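Local coordinates for cytokinin riboside 5'-monophosphate phosphoribohydrolase (Corynebacterium glutamicum, PDB 5ZBL), which belongs to the SLOG clan of Rossmann-like alpha/beta proteins and is found here as an assembly of two identical subunits, at residues V39-D44 with A184-T189; E122-W127 with Q149-M154. One frame throughout, in Å; residues are numbered along the deposited sequence.

How the contacts relate
Contact 1 (39-44 with 184-189) is partly buried and joins the ends of two helices, 25-40 and 178-186, whereas contact 2 (122-127 with 149-154) is buried and packs helix 117-130 beside helix 149-160, next to the second subunit. Their centres lie 22 Å apart and their nearest atoms about 9 Å, so the two do not touch. Along the chain, contact 2 is nested inside the long loop that contact 1 closes. Segments of both contacts pack on strand 12-16, Ile-43 and Met-185 on Val-13, Glu-122 and Val-126 on Phe-16. The second subunit does not reach contact 1. A glycerol molecule, probably from the crystallisation liquor, is hydrogen-bonded to Glu-125 of segment 122-127.

Contact 1: V39-D44 with A184-T189; sequences VDRGID and AMQTWT
The side chains of Arg-41 and Gln-186 meet at about a right angle across the ends of two helices. Arg-41 NE lies 3.5 Å from Gln-186 OE1, and with an N-H...O angle of 139° this is a weak, bent hydrogen bond. The amide oxygen approaches the guanidinium obliquely, the two planes being 27° apart. On the other branch of the amide, Gln-186 NE2 lies beside the aliphatic base of the arginine, 3.9 Å from Arg-41 CB, and 4.1 Å from Ile-43 CD1. The amide thus meets the arginine with both ends, its oxygen at NE and its nitrogen beside CB, and the nitrogen also reaches the Ile-43 methyl. The glutamine chain is extended beyond CG (chi2 175°), while the arginine chain is bent at chi2 and chi3 on its way to the oxygen.

Further out, Arg-41 also packs on His-179 and Leu-182 of helix 178-186, and Leu-10 touches both Ile-43 and Gln-186. Ile-43 and Met-185 both rest on Val-13 of strand 12-16. The turn after the helix is shaped by two backbone bonds: Gly-42 N is bonded to Val-39 O at 2.8 Å, and a second bond runs from Ile-43 N back into the last turn of the helix. Gly-42, whose positive phi suits glycine, is the C-prime residue of the Schellman motif so formed. This turn ends helix 25-40 and leads into strand 44-47, completing the beta-alpha-beta crossover from strand 12-16, as in Rossmann-like folds.

Contact 2: E122-W127 with Q149-M154; sequences ELFEVW and QPLLEM
Leu-123 and Leu-151 reach toward each other tip to tip, their CD2 methyls 4.2 Å apart. In both, CG is anti to the backbone N (chi1 174° in Leu-123, -173° in Leu-151), which directs each branched end across the gap between the helices. One residue later, Phe-124 meets the other methyl of the same leucine: Leu-151 CD1 sits at the ring edge, in plane, 3.7 Å from Phe-124 CZ and 3.8 Å from Phe-124 CE2. A helical turn on from Leu-123, Trp-127 completes the set, its CH2 lying 4.4 Å from Leu-151 CD2, again at the edge of the ring. The indole is also placed against its own helix, with Leu-123 O 3.5 Å above its plane and offset toward the rim, and with Phe-124 CD1 at its edge. Leu-151 is the apolar side chain that meets all three, and the contact is entirely apolar.

The short helical segments approach to 14.4 Å between axes at an angle of 40°, a wide separation bridged by the leucines and the two aromatic side chains. Leu-155 of helix 149-160 extends the packing against Phe-124 and Trp-127, and Phe-168 meets Trp-127 edge-to-face. Leu-123 also rests on Val-139 and Leu-141 of strand 139-142, which links the two helices, while Phe-124 packs on Leu-120, and Met-154 on Phe-147, both of the second subunit.

Contact 1: V39-D44 with A184-T189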
loop_
_atom_site.group_PDB
_atom_site.type_symbol
_atom_site.label_atom_id
_atom_site.label_comp_id
_atom_site.label_asym_id
_atom_site.label_seq_id
_atom_site.Cartn_x
_atom_site.Cartn_y
_atom_site.Cartn_z
ATOM N N VAL A 39 5.043 5.630 -26.077
ATOM C CA VAL A 39 4.966 4.897 -27.353
ATOM C C VAL A 39 5.965 5.502 -28.344
ATOM O O VAL A 39 6.719 4.766 -28.988
ATOM C CB VAL A 39 3.532 4.836 -27.964
ATOM C CG1 VAL A 39 3.540 4.127 -29.308
ATOM C CG2 VAL A 39 2.585 4.065 -27.061
ATOM N N ASP A 40 6.055 6.824 -28.405
ATOM C CA ASP A 40 7.057 7.454 -29.278
ATOM C C ASP A 40 8.473 7.026 -28.985
ATOM O O ASP A 40 9.320 7.109 -29.869
ATOM C CB ASP A 40 7.004 8.983 -29.185
ATOM C CG ASP A 40 5.899 9.591 -29.999
ATOM O OD1 ASP A 40 5.114 8.843 -30.651
ATOM O OD2 ASP A 40 5.813 10.842 -29.978
ATOM N N ARG A 41 8.757 6.618 -27.754
ATOM C CA ARG A 41 10.086 6.099 -27.414
ATOM C C ARG A 41 10.179 4.578 -27.511
ATOM O O ARG A 41 11.149 3.992 -27.036
ATOM C CB ARG A 41 10.501 6.570 -26.019
ATOM C CG ARG A 41 10.786 8.083 -25.906
ATOM C CD ARG A 41 10.427 8.616 -24.512
ATOM N NE ARG A 41 11.222 9.729 -23.982
ATOM C CZ ARG A 41 11.233 10.983 -24.450
ATOM N NH1 ARG A 41 10.538 11.326 -25.543
ATOM N NH2 ARG A 41 11.981 11.904 -23.832
ATOM N N GLY A 42 9.201 3.926 -28.131
ATOM C CA GLY A 42 9.189 2.485 -28.168
ATOM C C GLY A 42 8.826 1.754 -26.868
ATOM O O GLY A 42 9.117 0.560 -26.737
ATOM N N ILE A 43 8.151 2.430 -25.928
ATOM C CA ILE A 43 7.826 1.820 -24.652
ATOM C C ILE A 43 6.348 1.366 -24.599
ATOM O O ILE A 43 5.454 2.143 -24.961
ATOM C CB ILE A 43 8.144 2.786 -23.514
ATOM C CG1 ILE A 43 9.666 3.090 -23.476
ATOM C CG2 ILE A 43 7.605 2.240 -22.198
ATOM C CD1 ILE A 43 10.027 4.258 -22.572
ATOM N N ASP A 44 6.106 0.132 -24.120
ATOM C CA ASP A 44 4.756 -0.400 -23.948
ATOM C C ASP A 44 4.226 -0.466 -22.507
ATOM O O ASP A 44 4.965 -0.327 -21.544
ATOM C CB ASP A 44 4.686 -1.774 -24.605
ATOM C CG ASP A 44 4.849 -1.693 -26.133
ATOM O OD1 ASP A 44 4.241 -0.768 -26.781
ATOM O OD2 ASP A 44 5.597 -2.542 -26.654
ATOM N N ALA A 184 13.995 10.321 -17.167
ATOM C CA ALA A 184 14.636 9.939 -15.910
ATOM C C ALA A 184 14.646 8.411 -15.699
ATOM O O ALA A 184 15.621 7.897 -15.157
ATOM C CB ALA A 184 13.992 10.658 -14.728
ATOM N N MET A 185 13.559 7.722 -16.092
ATOM C CA MET A 185 13.448 6.259 -15.998
ATOM C C MET A 185 14.395 5.548 -17.022
ATOM O O MET A 185 14.916 4.473 -16.737
ATOM C CB MET A 185 11.976 5.783 -16.205
ATOM C CG MET A 185 10.963 6.146 -15.101
ATOM S SD MET A 185 9.238 5.664 -15.456
ATOM C CE MET A 185 9.405 3.927 -15.106
ATOM N N GLN A 186 14.620 6.147 -18.189
ATOM C CA GLN A 186 15.540 5.586 -19.215
ATOM C C GLN A 186 17.007 5.644 -18.803
ATOM O O GLN A 186 17.752 4.663 -18.992
ATOM C CB GLN A 186 15.352 6.290 -20.564
ATOM C CG GLN A 186 14.066 5.918 -21.282
ATOM C CD GLN A 186 13.839 6.725 -22.559
ATOM O OE1 GLN A 186 13.879 7.961 -22.565
ATOM N NE2 GLN A 186 13.563 6.024 -23.644
ATOM N N THR A 187 17.408 6.770 -18.210
ATOM C CA THR A 187 18.811 7.028 -17.786
ATOM C C THR A 187 19.131 6.599 -16.352
ATOM O O THR A 187 20.268 6.733 -15.902
ATOM C CB THR A 187 19.213 8.530 -17.989
ATOM O OG1 THR A 187 18.504 9.401 -17.074
ATOM C CG2 THR A 187 18.931 8.947 -19.436
ATOM N N TRP A 188 18.142 6.053 -15.650
ATOM C CA TRP A 188 18.303 5.626 -14.251
ATOM C C TRP A 188 19.191 4.373 -14.088
ATOM O O TRP A 188 19.166 3.465 -14.927
ATOM C CB TRP A 188 16.906 5.368 -13.684
ATOM C CG TRP A 188 16.811 4.958 -12.300
ATOM C CD1 TRP A 188 16.517 5.744 -11.237
ATOM C CD2 TRP A 188 16.925 3.620 -11.799
ATOM N NE1 TRP A 188 16.478 4.983 -10.083
ATOM C CE2 TRP A 188 16.724 3.674 -10.410
ATOM C CE3 TRP A 188 17.180 2.381 -12.395
ATOM C CZ2 TRP A 188 16.765 2.538 -9.608
ATOM C CZ3 TRP A 188 17.219 1.245 -11.588
ATOM C CH2 TRP A 188 17.016 1.334 -10.220
ATOM N N THR A 189 19.948 4.328 -12.987
ATOM C CA THR A 189 20.690 3.129 -12.569
ATOM C C THR A 189 20.684 3.012 -11.039
ATOM O O THR A 189 20.463 4.011 -10.334
ATOM C CB THR A 189 22.166 3.146 -13.042
ATOM O OG1 THR A 189 22.822 4.319 -12.538
ATOM C CG2 THR A 189 22.275 3.114 -14.578
#

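Contact 2: E122-W127 with Q149-M154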
loop_
_atom_site.group_PDB
_atom_site.type_symbol
_atom_site.label_atom_id
_atom_site.label_comp_id
_atom_site.label_asym_id
_atom_site.label_seq_id
_atom_site.Cartn_x
_atom_site.Cartn_y
_atom_site.Cartn_z
ATOM N N GLU A 122 -0.289 -0.463 -4.400
ATOM C CA GLU A 122 0.659 -1.046 -5.356
ATOM C C GLU A 122 2.012 -0.343 -5.224
ATOM O O GLU A 122 3.032 -0.989 -5.309
ATOM C CB GLU A 122 0.137 -1.013 -6.803
ATOM C CG GLU A 122 -0.746 -2.210 -7.177
ATOM C CD GLU A 122 -1.891 -1.882 -8.154
ATOM O OE1 GLU A 122 -2.394 -0.723 -8.153
ATOM O OE2 GLU A 122 -2.336 -2.799 -8.910
ATOM N N LEU A 123 2.001 0.962 -4.981
ATOM C CA LEU A 123 3.207 1.731 -4.963
ATOM C C LEU A 123 4.069 1.355 -3.742
ATOM O O LEU A 123 5.279 1.178 -3.837
ATOM C CB LEU A 123 2.871 3.226 -4.972
ATOM C CG LEU A 123 4.078 4.155 -4.810
ATOM C CD1 LEU A 123 4.937 4.034 -6.012
ATOM C CD2 LEU A 123 3.648 5.584 -4.573
ATOM N N PHE A 124 3.421 1.233 -2.604
ATOM C CA PHE A 124 4.094 0.861 -1.376
ATOM C C PHE A 124 4.552 -0.592 -1.363
ATOM O O PHE A 124 5.555 -0.943 -0.715
ATOM C CB PHE A 124 3.209 1.214 -0.173
ATOM C CG PHE A 124 3.311 2.651 0.219
ATOM C CD1 PHE A 124 4.488 3.126 0.773
ATOM C CD2 PHE A 124 2.269 3.527 0.034
ATOM C CE1 PHE A 124 4.622 4.448 1.144
ATOM C CE2 PHE A 124 2.397 4.857 0.388
ATOM C CZ PHE A 124 3.579 5.314 0.934
ATOM N N GLU A 125 3.805 -1.425 -2.072
ATOM C CA GLU A 125 4.192 -2.790 -2.364
ATOM C C GLU A 125 5.534 -2.852 -3.121
ATOM O O GLU A 125 6.485 -3.534 -2.644
ATOM C CB GLU A 125 3.061 -3.493 -3.099
ATOM C CG GLU A 125 3.259 -4.939 -3.522
ATOM C CD GLU A 125 3.175 -5.903 -2.393
ATOM O OE1 GLU A 125 2.203 -6.692 -2.320
ATOM O OE2 GLU A 125 4.105 -5.871 -1.591
ATOM N N VAL A 126 5.689 -2.105 -4.216
ATOM C CA VAL A 126 6.975 -2.227 -4.916
ATOM C C VAL A 126 8.116 -1.678 -4.053
ATOM O O VAL A 126 9.206 -2.222 -4.090
ATOM C CB VAL A 126 6.997 -1.669 -6.352
ATOM C CG1 VAL A 126 5.840 -2.241 -7.143
ATOM C CG2 VAL A 126 6.970 -0.161 -6.382
ATOM N N TRP A 127 7.860 -0.635 -3.269
ATOM C CA TRP A 127 8.882 -0.102 -2.363
ATOM C C TRP A 127 9.295 -1.091 -1.290
ATOM O O TRP A 127 10.477 -1.291 -1.047
ATOM C CB TRP A 127 8.415 1.200 -1.669
ATOM C CG TRP A 127 8.634 2.422 -2.462
ATOM C CD1 TRP A 127 9.581 2.630 -3.433
ATOM C CD2 TRP A 127 7.914 3.644 -2.342
ATOM N NE1 TRP A 127 9.478 3.893 -3.923
ATOM C CE2 TRP A 127 8.462 4.542 -3.276
ATOM C CE3 TRP A 127 6.852 4.063 -1.545
ATOM C CZ2 TRP A 127 7.983 5.838 -3.429
ATOM C CZ3 TRP A 127 6.376 5.351 -1.696
ATOM C CH2 TRP A 127 6.932 6.222 -2.638
ATOM N N GLN A 149 2.457 15.477 -3.980
ATOM C CA GLN A 149 3.209 16.304 -3.016
ATOM C C GLN A 149 2.920 15.983 -1.532
ATOM O O GLN A 149 3.862 15.906 -0.732
ATOM C CB GLN A 149 3.108 17.810 -3.341
ATOM C CG GLN A 149 3.857 18.183 -4.648
ATOM C CD GLN A 149 5.343 17.911 -4.594
ATOM O OE1 GLN A 149 5.966 18.122 -3.574
ATOM N NE2 GLN A 149 5.920 17.461 -5.695
ATOM N N PRO A 150 1.643 15.748 -1.176
ATOM C CA PRO A 150 1.378 15.414 0.221
ATOM C C PRO A 150 1.962 14.063 0.708
ATOM O O PRO A 150 2.342 13.925 1.873
ATOM C CB PRO A 150 -0.159 15.418 0.299
ATOM C CG PRO A 150 -0.630 16.218 -0.901
ATOM C CD PRO A 150 0.415 16.041 -1.952
ATOM N N LEU A 151 2.024 13.071 -0.161
ATOM C CA LEU A 151 2.671 11.811 0.184
ATOM C C LEU A 151 4.154 11.996 0.383
ATOM O O LEU A 151 4.745 11.336 1.225
ATOM C CB LEU A 151 2.474 10.772 -0.909
ATOM C CG LEU A 151 2.997 9.396 -0.514
ATOM C CD1 LEU A 151 2.028 8.648 0.402
ATOM C CD2 LEU A 151 3.327 8.634 -1.774
ATOM N N LEU A 152 4.769 12.851 -0.422
ATOM C CA LEU A 152 6.191 13.111 -0.262
ATOM C C LEU A 152 6.476 13.742 1.102
ATOM O O LEU A 152 7.465 13.387 1.761
ATOM C CB LEU A 152 6.701 14.016 -1.385
ATOM C CG LEU A 152 6.868 13.386 -2.771
ATOM C CD1 LEU A 152 7.528 14.441 -3.636
ATOM C CD2 LEU A 152 7.700 12.124 -2.763
ATOM N N GLU A 153 5.604 14.665 1.516
ATOM C CA GLU A 153 5.659 15.211 2.856
ATOM C C GLU A 153 5.611 14.108 3.897
ATOM O O GLU A 153 6.470 14.060 4.787
ATOM C CB GLU A 153 4.525 16.208 3.099
ATOM C CG GLU A 153 4.615 16.938 4.437
ATOM C CD GLU A 153 5.948 17.689 4.634
ATOM O OE1 GLU A 153 6.465 18.275 3.639
ATOM O OE2 GLU A 153 6.466 17.708 5.782
ATOM N N MET A 154 4.637 13.213 3.749
ATOM C CA MET A 154 4.505 12.099 4.649
ATOM C C MET A 154 5.803 11.306 4.728
ATOM O O MET A 154 6.220 10.998 5.829
ATOM C CB MET A 154 3.314 11.178 4.271
ATOM C CG MET A 154 3.037 10.000 5.242
ATOM S SD MET A 154 2.663 10.417 6.990
ATOM C CE MET A 154 2.888 8.842 7.793
#